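Local coordinates for protein PfhB2 (Pasteurella multocida, PDB 6U8T) that probably acts as a cysteine protease of the clan CA type, as the YopT domain of a Pasteurella toxin, at residues Lys49-Ser52 against Trp58-Met61; Thr83-Ser88 against Lys96-Trp101; Gly180-Pro185 against Glu191-Glu196. The protein carries 1 engineered substitution. All blocks are in the same frame, centred on the assembly; numbering follows the deposited sequence.

Interaction 1: residues Lys49-Ser52 against Trp58-Met61; sequences KVSS and WNTM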
loop_
_atom_site.group_PDB
_atom_site.type_symbol
_atom_site.label_atom_id
_atom_site.label_comp_id
_atom_site.label_asym_id
_atom_site.label_seq_id
_atom_site.Cartn_x
_atom_site.Cartn_y
_atom_site.Cartn_z
ATOM N N LYS C 49 6.728 -10.641 -26.911
ATOM C CA LYS C 49 5.589 -11.460 -27.396
ATOM C C LYS C 49 5.061 -10.943 -28.736
ATOM O O LYS C 49 4.652 -11.753 -29.554
ATOM C CB LYS C 49 4.482 -11.477 -26.358
ATOM C CG LYS C 49 4.812 -12.293 -25.129
ATOM C CD LYS C 49 5.109 -13.734 -25.401
ATOM C CE LYS C 49 5.049 -14.549 -24.136
ATOM N NZ LYS C 49 4.832 -15.971 -24.463
ATOM N N VAL C 50 5.095 -9.647 -28.957
ATOM C CA VAL C 50 4.500 -8.992 -30.157
ATOM C C VAL C 50 5.516 -9.092 -31.292
ATOM O O VAL C 50 5.104 -9.357 -32.395
ATOM C CB VAL C 50 4.120 -7.547 -29.794
ATOM C CG1 VAL C 50 4.013 -6.634 -30.997
ATOM C CG2 VAL C 50 2.871 -7.501 -28.924
ATOM N N SER C 51 6.804 -8.946 -31.000
ATOM C CA SER C 51 7.901 -9.060 -31.982
ATOM C C SER C 51 8.067 -10.516 -32.422
ATOM O O SER C 51 8.672 -10.679 -33.464
ATOM C CB SER C 51 9.196 -8.543 -31.435
ATOM O OG SER C 51 9.951 -9.609 -30.871
ATOM N N SER C 52 7.568 -11.507 -31.679
ATOM C CA SER C 52 7.962 -12.948 -31.763
ATOM C C SER C 52 7.817 -13.504 -33.189
ATOM O O SER C 52 6.835 -13.159 -33.848
ATOM C CB SER C 52 7.194 -13.818 -30.776
ATOM O OG SER C 52 6.377 -14.776 -31.449
ATOM N N TRP C 58 12.751 -18.916 -30.210
ATOM C CA TRP C 58 13.530 -18.112 -31.189
ATOM C C TRP C 58 14.028 -16.796 -30.582
ATOM O O TRP C 58 14.981 -16.246 -31.162
ATOM C CB TRP C 58 12.681 -17.810 -32.432
ATOM C CG TRP C 58 12.439 -18.990 -33.322
ATOM C CD1 TRP C 58 11.240 -19.583 -33.601
ATOM C CD2 TRP C 58 13.436 -19.724 -34.052
ATOM N NE1 TRP C 58 11.416 -20.634 -34.454
ATOM C CE2 TRP C 58 12.753 -20.742 -34.758
ATOM C CE3 TRP C 58 14.819 -19.599 -34.201
ATOM C CZ2 TRP C 58 13.420 -21.638 -35.600
ATOM C CZ3 TRP C 58 15.476 -20.488 -35.024
ATOM C CH2 TRP C 58 14.783 -21.486 -35.719
ATOM N N ASN C 59 13.390 -16.301 -29.512
ATOM C CA ASN C 59 13.688 -14.977 -28.903
ATOM C C ASN C 59 13.097 -14.942 -27.489
ATOM O O ASN C 59 12.283 -14.056 -27.205
ATOM C CB ASN C 59 13.203 -13.790 -29.762
ATOM C CG ASN C 59 11.691 -13.700 -29.932
ATOM O OD1 ASN C 59 11.082 -14.603 -30.513
ATOM N ND2 ASN C 59 11.070 -12.623 -29.454
ATOM N N THR C 60 13.452 -15.888 -26.634
ATOM C CA THR C 60 12.960 -15.921 -25.228
ATOM C C THR C 60 13.727 -14.867 -24.424
ATOM O O THR C 60 14.823 -14.474 -24.813
ATOM C CB THR C 60 13.026 -17.349 -24.685
ATOM O OG1 THR C 60 12.608 -17.161 -23.338
ATOM C CG2 THR C 60 14.384 -17.998 -24.776
HETATM N N MSE C 61 13.127 -14.341 -23.350
HETATM C CA MSE C 61 13.881 -13.542 -22.393
HETATM C C MSE C 61 14.427 -14.408 -21.259
HETATM O O MSE C 61 15.165 -13.905 -20.404
HETATM C CB MSE C 61 13.042 -12.489 -21.676
HETATM C CG MSE C 61 12.058 -11.706 -22.489
HETATM SE SE MSE C 61 11.310 -10.369 -21.232
HETATM C CE MSE C 61 10.756 -11.064 -19.496
#
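S51, at the end of the long helix 20-51, and S52 just beyond it meet N59 of the loop that leads on toward helix 72-87, so the contact belongs to a surface loop that folds back beside the helix end. The backbones are nearest at S52 and N59, whose CA atoms lie 6.7 Å apart. N59 carries the contact through both arms of its amide. With chi1 at 65°, its CG sits between the backbone N and the carbonyl carbon, and the amide reaches back to the end of the helix. There ND2 lies 3.5 Å from S51 OG, while OD1 approaches the backbone of S52, 3.7 Å from its CA. Neither approach counts as a hydrogen bond. The polar ends have partners just outside the two segments: N59 ND2 and S51 OG each make a weak hydrogen bond to the carbonyl oxygen of N48, and S52 OG bonds to that of G54. Small serines suit a place where the helix unwinds, since they leave room for the amide and can bond to nearby carbonyls, whereas asparagine offers an N-H to the last turn. The cover is slight, 96 Å² in all. N59 OD1 is buried by this contact and finds no partner in the model, so the amide is held mainly from its nitrogen side, by one weak hydrogen bond, and the loop is probably fastened only lightly here.

Interaction 2: residues Thr83-Ser88 against Lys96-Trp101; sequences TEFMQS and KLTDNW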
loop_
_atom_site.group_PDB
_atom_site.type_symbol
_atom_site.label_atom_id
_atom_site.label_comp_id
_atom_site.label_asym_id
_atom_site.label_seq_id
_atom_site.Cartn_x
_atom_site.Cartn_y
_atom_site.Cartn_z
ATOM N N THR C 83 15.349 2.712 -14.695
ATOM C CA THR C 83 16.071 3.961 -14.357
ATOM C C THR C 83 15.360 5.179 -14.965
ATOM O O THR C 83 15.107 6.128 -14.215
ATOM C CB THR C 83 17.508 3.846 -14.863
ATOM O OG1 THR C 83 18.046 3.192 -13.725
ATOM C CG2 THR C 83 18.193 5.141 -15.222
ATOM N N GLU C 84 15.117 5.163 -16.268
ATOM C CA GLU C 84 14.387 6.236 -16.985
ATOM C C GLU C 84 13.000 6.438 -16.330
ATOM O O GLU C 84 12.653 7.589 -15.969
ATOM C CB GLU C 84 14.349 5.909 -18.475
ATOM C CG GLU C 84 15.692 6.165 -19.137
ATOM C CD GLU C 84 15.959 5.434 -20.437
ATOM O OE1 GLU C 84 15.015 4.758 -20.934
ATOM O OE2 GLU C 84 17.123 5.513 -20.931
ATOM N N PHE C 85 12.295 5.348 -16.081
ATOM C CA PHE C 85 10.956 5.354 -15.447
ATOM C C PHE C 85 11.005 6.047 -14.083
ATOM O O PHE C 85 10.175 6.882 -13.756
ATOM C CB PHE C 85 10.433 3.929 -15.367
ATOM C CG PHE C 85 9.067 3.822 -14.749
ATOM C CD1 PHE C 85 7.936 3.844 -15.552
ATOM C CD2 PHE C 85 8.912 3.622 -13.390
ATOM C CE1 PHE C 85 6.671 3.678 -15.012
ATOM C CE2 PHE C 85 7.646 3.478 -12.847
ATOM C CZ PHE C 85 6.531 3.502 -13.663
HETATM N N MSE C 86 12.027 5.706 -13.315
HETATM C CA MSE C 86 12.242 6.184 -11.953
HETATM C C MSE C 86 12.572 7.675 -11.951
HETATM O O MSE C 86 12.252 8.342 -10.987
HETATM C CB MSE C 86 13.434 5.441 -11.333
HETATM C CG MSE C 86 13.235 4.900 -9.952
HETATM SE SE MSE C 86 12.261 3.221 -10.067
HETATM C CE MSE C 86 10.337 3.630 -9.816
ATOM N N GLN C 87 13.259 8.172 -12.985
ATOM C CA GLN C 87 13.699 9.554 -13.074
ATOM C C GLN C 87 12.587 10.476 -13.601
ATOM O O GLN C 87 12.794 11.703 -13.629
ATOM C CB GLN C 87 14.861 9.698 -14.068
ATOM C CG GLN C 87 16.179 9.054 -13.639
ATOM C CD GLN C 87 17.158 9.044 -14.789
ATOM O OE1 GLN C 87 16.789 9.212 -15.959
ATOM N NE2 GLN C 87 18.423 8.863 -14.477
ATOM N N SER C 88 11.448 9.935 -14.015
ATOM C CA SER C 88 10.361 10.671 -14.675
ATOM C C SER C 88 9.628 11.563 -13.675
ATOM O O SER C 88 9.345 12.699 -14.063
ATOM C CB SER C 88 9.409 9.743 -15.393
ATOM O OG SER C 88 8.707 10.457 -16.386
ATOM N N LYS C 96 3.834 7.560 -19.872
ATOM C CA LYS C 96 4.149 8.105 -21.224
ATOM C C LYS C 96 5.531 7.601 -21.678
ATOM O O LYS C 96 5.726 7.318 -22.892
ATOM C CB LYS C 96 4.104 9.635 -21.229
ATOM C CG LYS C 96 4.430 10.312 -22.552
ATOM C CD LYS C 96 3.272 10.408 -23.507
ATOM C CE LYS C 96 2.768 9.116 -24.127
ATOM N NZ LYS C 96 3.678 8.606 -25.183
ATOM N N LEU C 97 6.481 7.500 -20.750
ATOM C CA LEU C 97 7.865 7.088 -21.075
ATOM C C LEU C 97 7.842 5.615 -21.516
ATOM O O LEU C 97 8.491 5.301 -22.536
ATOM C CB LEU C 97 8.738 7.352 -19.853
ATOM C CG LEU C 97 10.108 6.705 -19.820
ATOM C CD1 LEU C 97 11.025 7.664 -19.122
ATOM C CD2 LEU C 97 10.057 5.379 -19.095
ATOM N N THR C 98 7.136 4.755 -20.781
ATOM C CA THR C 98 7.025 3.312 -21.084
ATOM C C THR C 98 6.361 3.146 -22.460
ATOM O O THR C 98 6.819 2.328 -23.240
ATOM C CB THR C 98 6.256 2.572 -19.983
ATOM O OG1 THR C 98 6.876 2.788 -18.719
ATOM C CG2 THR C 98 6.219 1.088 -20.236
ATOM N N ASP C 99 5.323 3.934 -22.730
ATOM C CA ASP C 99 4.574 3.925 -24.004
ATOM C C ASP C 99 5.504 4.283 -25.160
ATOM O O ASP C 99 5.380 3.636 -26.206
ATOM C CB ASP C 99 3.377 4.873 -23.950
ATOM C CG ASP C 99 2.506 4.753 -25.178
ATOM O OD1 ASP C 99 1.871 3.705 -25.310
ATOM O OD2 ASP C 99 2.498 5.697 -25.994
ATOM N N ASN C 100 6.365 5.289 -24.991
ATOM C CA ASN C 100 7.326 5.710 -26.043
ATOM C C ASN C 100 8.305 4.559 -26.319
ATOM O O ASN C 100 8.587 4.275 -27.508
ATOM C CB ASN C 100 8.105 6.972 -25.681
ATOM C CG ASN C 100 7.253 8.221 -25.693
ATOM O OD1 ASN C 100 7.405 9.050 -24.808
ATOM N ND2 ASN C 100 6.376 8.394 -26.668
ATOM N N TRP C 101 8.796 3.918 -25.266
ATOM C CA TRP C 101 9.718 2.755 -25.372
ATOM C C TRP C 101 9.034 1.629 -26.159
ATOM O O TRP C 101 9.670 1.078 -27.080
ATOM C CB TRP C 101 10.177 2.274 -23.991
ATOM C CG TRP C 101 11.214 1.203 -24.055
ATOM C CD1 TRP C 101 12.564 1.390 -24.144
ATOM C CD2 TRP C 101 10.995 -0.220 -24.096
ATOM N NE1 TRP C 101 13.204 0.184 -24.241
ATOM C CE2 TRP C 101 12.266 -0.824 -24.197
ATOM C CE3 TRP C 101 9.866 -1.035 -24.064
ATOM C CZ2 TRP C 101 12.443 -2.202 -24.198
ATOM C CZ3 TRP C 101 10.033 -2.402 -24.098
ATOM C CH2 TRP C 101 11.311 -2.976 -24.179
#
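L97 and F85 both swing CG to the far side from their own backbone N (chi1 165° and -179°), which sends the leucine's two methyl groups onto helix 72-87 and carries the phenyl ring past T98. The fork of the leucine spans two successive residues, E84 and F85. Its CD1 rests 3.5 Å from E84 O and also meets E84 CB, and its CD2 lies 4.0 Å from F85 CB. A branched apolar side chain suits this role, because one residue can touch both neighbours; L81 of the same helix adds to its packing. T98 reaches the ring of F85 from the rim: OG1 lies near the ring plane, 3.5 Å from CD1. That oxygen has its main partner in E39 of helix 20-51, which also touches F85, and H35 meets the phenyl ring edge-to-face. Helices 72-87 and 91-104 thus form an antiparallel helical hairpin, their local axes 150° apart in direction and 9.9 Å apart at closest approach, lying against helix 20-51. Away from this interface, K96 NZ bridges to D99 OD2 at 3.2 Å, using the anti lone pair, and R120 shares that oxygen. Between these two segments the contact is mainly apolar, while a hydrogen bond from Q94 to F85 O also ties the helices; T98 OG1, satisfied by E39, is probably a mildly favourable neighbour for the slightly positive ring edge.

Interaction 3: residues Gly180-Pro185 against Glu191-Glu196; sequences GEMTFP and ESWLKE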
loop_
_atom_site.group_PDB
_atom_site.type_symbol
_atom_site.label_atom_id
_atom_site.label_comp_id
_atom_site.label_asym_id
_atom_site.label_seq_id
_atom_site.Cartn_x
_atom_site.Cartn_y
_atom_site.Cartn_z
ATOM N N GLY C 180 8.959 7.554 18.557
ATOM C CA GLY C 180 9.003 7.839 20.003
ATOM C C GLY C 180 8.031 8.942 20.405
ATOM O O GLY C 180 6.981 9.069 19.776
ATOM N N GLU C 181 8.388 9.715 21.429
ATOM C CA GLU C 181 7.536 10.746 22.047
ATOM C C GLU C 181 8.184 12.110 21.861
ATOM O O GLU C 181 9.382 12.271 22.086
ATOM C CB GLU C 181 7.313 10.378 23.505
ATOM C CG GLU C 181 6.285 11.257 24.184
ATOM C CD GLU C 181 6.172 10.993 25.668
ATOM O OE1 GLU C 181 5.759 9.889 26.026
ATOM O OE2 GLU C 181 6.546 11.881 26.443
HETATM N N MSE C 182 7.367 13.068 21.418
HETATM C CA MSE C 182 7.779 14.446 21.231
HETATM C C MSE C 182 6.790 15.380 21.938
HETATM O O MSE C 182 5.593 15.089 22.030
HETATM C CB MSE C 182 7.831 14.724 19.729
HETATM C CG MSE C 182 8.767 13.839 18.958
HETATM SE SE MSE C 182 7.933 12.256 18.178
HETATM C CE MSE C 182 7.661 12.532 16.299
ATOM N N THR C 183 7.315 16.492 22.456
ATOM C CA THR C 183 6.509 17.457 23.187
ATOM C C THR C 183 6.703 18.832 22.554
ATOM O O THR C 183 7.861 19.184 22.251
ATOM C CB THR C 183 6.855 17.477 24.680
ATOM O OG1 THR C 183 6.827 16.129 25.153
ATOM C CG2 THR C 183 5.890 18.321 25.478
ATOM N N PHE C 184 5.609 19.561 22.321
ATOM C CA PHE C 184 5.616 20.943 21.779
ATOM C C PHE C 184 4.928 21.859 22.781
ATOM O O PHE C 184 3.892 21.505 23.331
ATOM C CB PHE C 184 4.966 20.982 20.398
ATOM C CG PHE C 184 5.700 20.167 19.368
ATOM C CD1 PHE C 184 5.434 18.815 19.231
ATOM C CD2 PHE C 184 6.692 20.737 18.576
ATOM C CE1 PHE C 184 6.131 18.053 18.312
ATOM C CE2 PHE C 184 7.377 19.971 17.644
ATOM C CZ PHE C 184 7.095 18.631 17.521
ATOM N N PRO C 185 5.510 23.043 23.076
ATOM C CA PRO C 185 4.921 23.953 24.051
ATOM C C PRO C 185 3.768 24.822 23.519
ATOM O O PRO C 185 3.195 25.546 24.331
ATOM C CB PRO C 185 6.135 24.812 24.440
ATOM C CG PRO C 185 6.938 24.899 23.155
ATOM C CD PRO C 185 6.782 23.544 22.510
ATOM N N GLU C 191 1.768 22.038 14.832
ATOM C CA GLU C 191 1.080 22.037 13.519
ATOM C C GLU C 191 2.118 22.231 12.410
ATOM O O GLU C 191 2.092 21.447 11.442
ATOM C CB GLU C 191 -0.002 23.112 13.488
ATOM C CG GLU C 191 -0.729 23.184 12.164
ATOM C CD GLU C 191 -2.052 23.945 12.215
ATOM O OE1 GLU C 191 -2.836 23.785 13.193
ATOM O OE2 GLU C 191 -2.304 24.706 11.271
ATOM N N SER C 192 3.017 23.214 12.541
ATOM C CA SER C 192 4.065 23.503 11.527
ATOM C C SER C 192 4.982 22.292 11.372
ATOM O O SER C 192 5.204 21.894 10.248
ATOM C CB SER C 192 4.837 24.719 11.869
ATOM O OG SER C 192 3.922 25.764 12.084
ATOM N N TRP C 193 5.467 21.731 12.478
ATOM C CA TRP C 193 6.360 20.548 12.501
ATOM C C TRP C 193 5.685 19.364 11.821
ATOM O O TRP C 193 6.345 18.729 11.002
ATOM C CB TRP C 193 6.751 20.178 13.924
ATOM C CG TRP C 193 7.484 18.882 13.990
ATOM C CD1 TRP C 193 8.810 18.664 13.743
ATOM C CD2 TRP C 193 6.920 17.603 14.305
ATOM N NE1 TRP C 193 9.111 17.341 13.924
ATOM C CE2 TRP C 193 7.975 16.669 14.273
ATOM C CE3 TRP C 193 5.643 17.163 14.645
ATOM C CZ2 TRP C 193 7.780 15.326 14.566
ATOM C CZ3 TRP C 193 5.442 15.829 14.908
ATOM C CH2 TRP C 193 6.499 14.928 14.868
ATOM N N LEU C 194 4.430 19.073 12.153
ATOM C CA LEU C 194 3.679 17.926 11.606
ATOM C C LEU C 194 3.543 18.107 10.088
ATOM O O LEU C 194 3.869 17.144 9.356
ATOM C CB LEU C 194 2.309 17.822 12.276
ATOM C CG LEU C 194 1.625 16.465 12.109
ATOM C CD1 LEU C 194 2.334 15.399 12.932
ATOM C CD2 LEU C 194 0.164 16.514 12.495
ATOM N N LYS C 195 3.147 19.298 9.637
ATOM C CA LYS C 195 2.847 19.578 8.208
ATOM C C LYS C 195 4.140 19.748 7.404
ATOM O O LYS C 195 4.182 19.258 6.290
ATOM C CB LYS C 195 1.962 20.825 8.087
ATOM C CG LYS C 195 0.601 20.701 8.764
ATOM C CD LYS C 195 -0.343 21.836 8.460
ATOM C CE LYS C 195 -1.793 21.460 8.695
ATOM N NZ LYS C 195 -2.695 22.622 8.519
ATOM N N GLU C 196 5.156 20.420 7.939
ATOM C CA GLU C 196 6.327 20.875 7.140
ATOM C C GLU C 196 7.490 19.889 7.261
ATOM O O GLU C 196 8.295 19.888 6.334
ATOM C CB GLU C 196 6.788 22.265 7.561
ATOM C CG GLU C 196 5.804 23.380 7.237
ATOM C CD GLU C 196 6.170 24.718 7.888
ATOM O OE1 GLU C 196 7.322 24.863 8.349
ATOM O OE2 GLU C 196 5.293 25.612 7.988
#
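F184 and W193 make the tight part of this contact, where helix 187-201 packs against the strand that precedes it. The tip of the phenyl ring, CZ, stands over one face of the indole, 3.4 Å from W193 CD2 and offset toward the rim. CE1 of F184 follows at 3.8 Å from W193 CE3, and its CE2 leans on W193 CB at the same distance. The two side chains cross at about a right angle, and the ring planes are inclined by 40°, an oblique pairing. CB of W193 is directed at the strand, and CG anti to the backbone N (chi1 172°) carries the indole under the phenyl ring. M182, present as selenomethionine two residues before F184 on the same side of the strand, brings its methyl to the indole rim; the modelled closeness there is doubtful. V5 of helix 4-7 touches all three side chains, and F198 lies against the tryptophan. Large, flat or flexible apolar groups suit this filled space between sheet and helix. Away from the strand the helix is more open: E196 is exposed and bonds to Y8, while E191, S192 and K195 are partly so. K195 NZ reaches E191 OE2 in a weak salt bridge of 3.5 Å, and S133 and T136 of the second subunit meet part of this side. Dispersion and burial of apolar surface therefore join strand to helix, and W193 NE1 makes a weak hydrogen bond to S4 OG, which probably lowers the cost of burying the indole N-H.

Interactions 1, 2 and 3 follow one another along the chain, each joining segments close in sequence. Helix 20-51 ties the first two together: interaction 1 lies at its C-terminal end, and the hairpin of interaction 2 lies against its side, their centres 22 Å apart. Interaction 3 belongs to the other end of an elongated chain, where a helix packs on the four-stranded antiparallel sheet; its centre is 55 Å from that of interaction 1 and 38 Å from that of interaction 2. In the dimer these remote regions come together: E181 hydrogen-bonds to W45 and Y62 of the second subunit, and K49 of that subunit adds a long, weak ion pair.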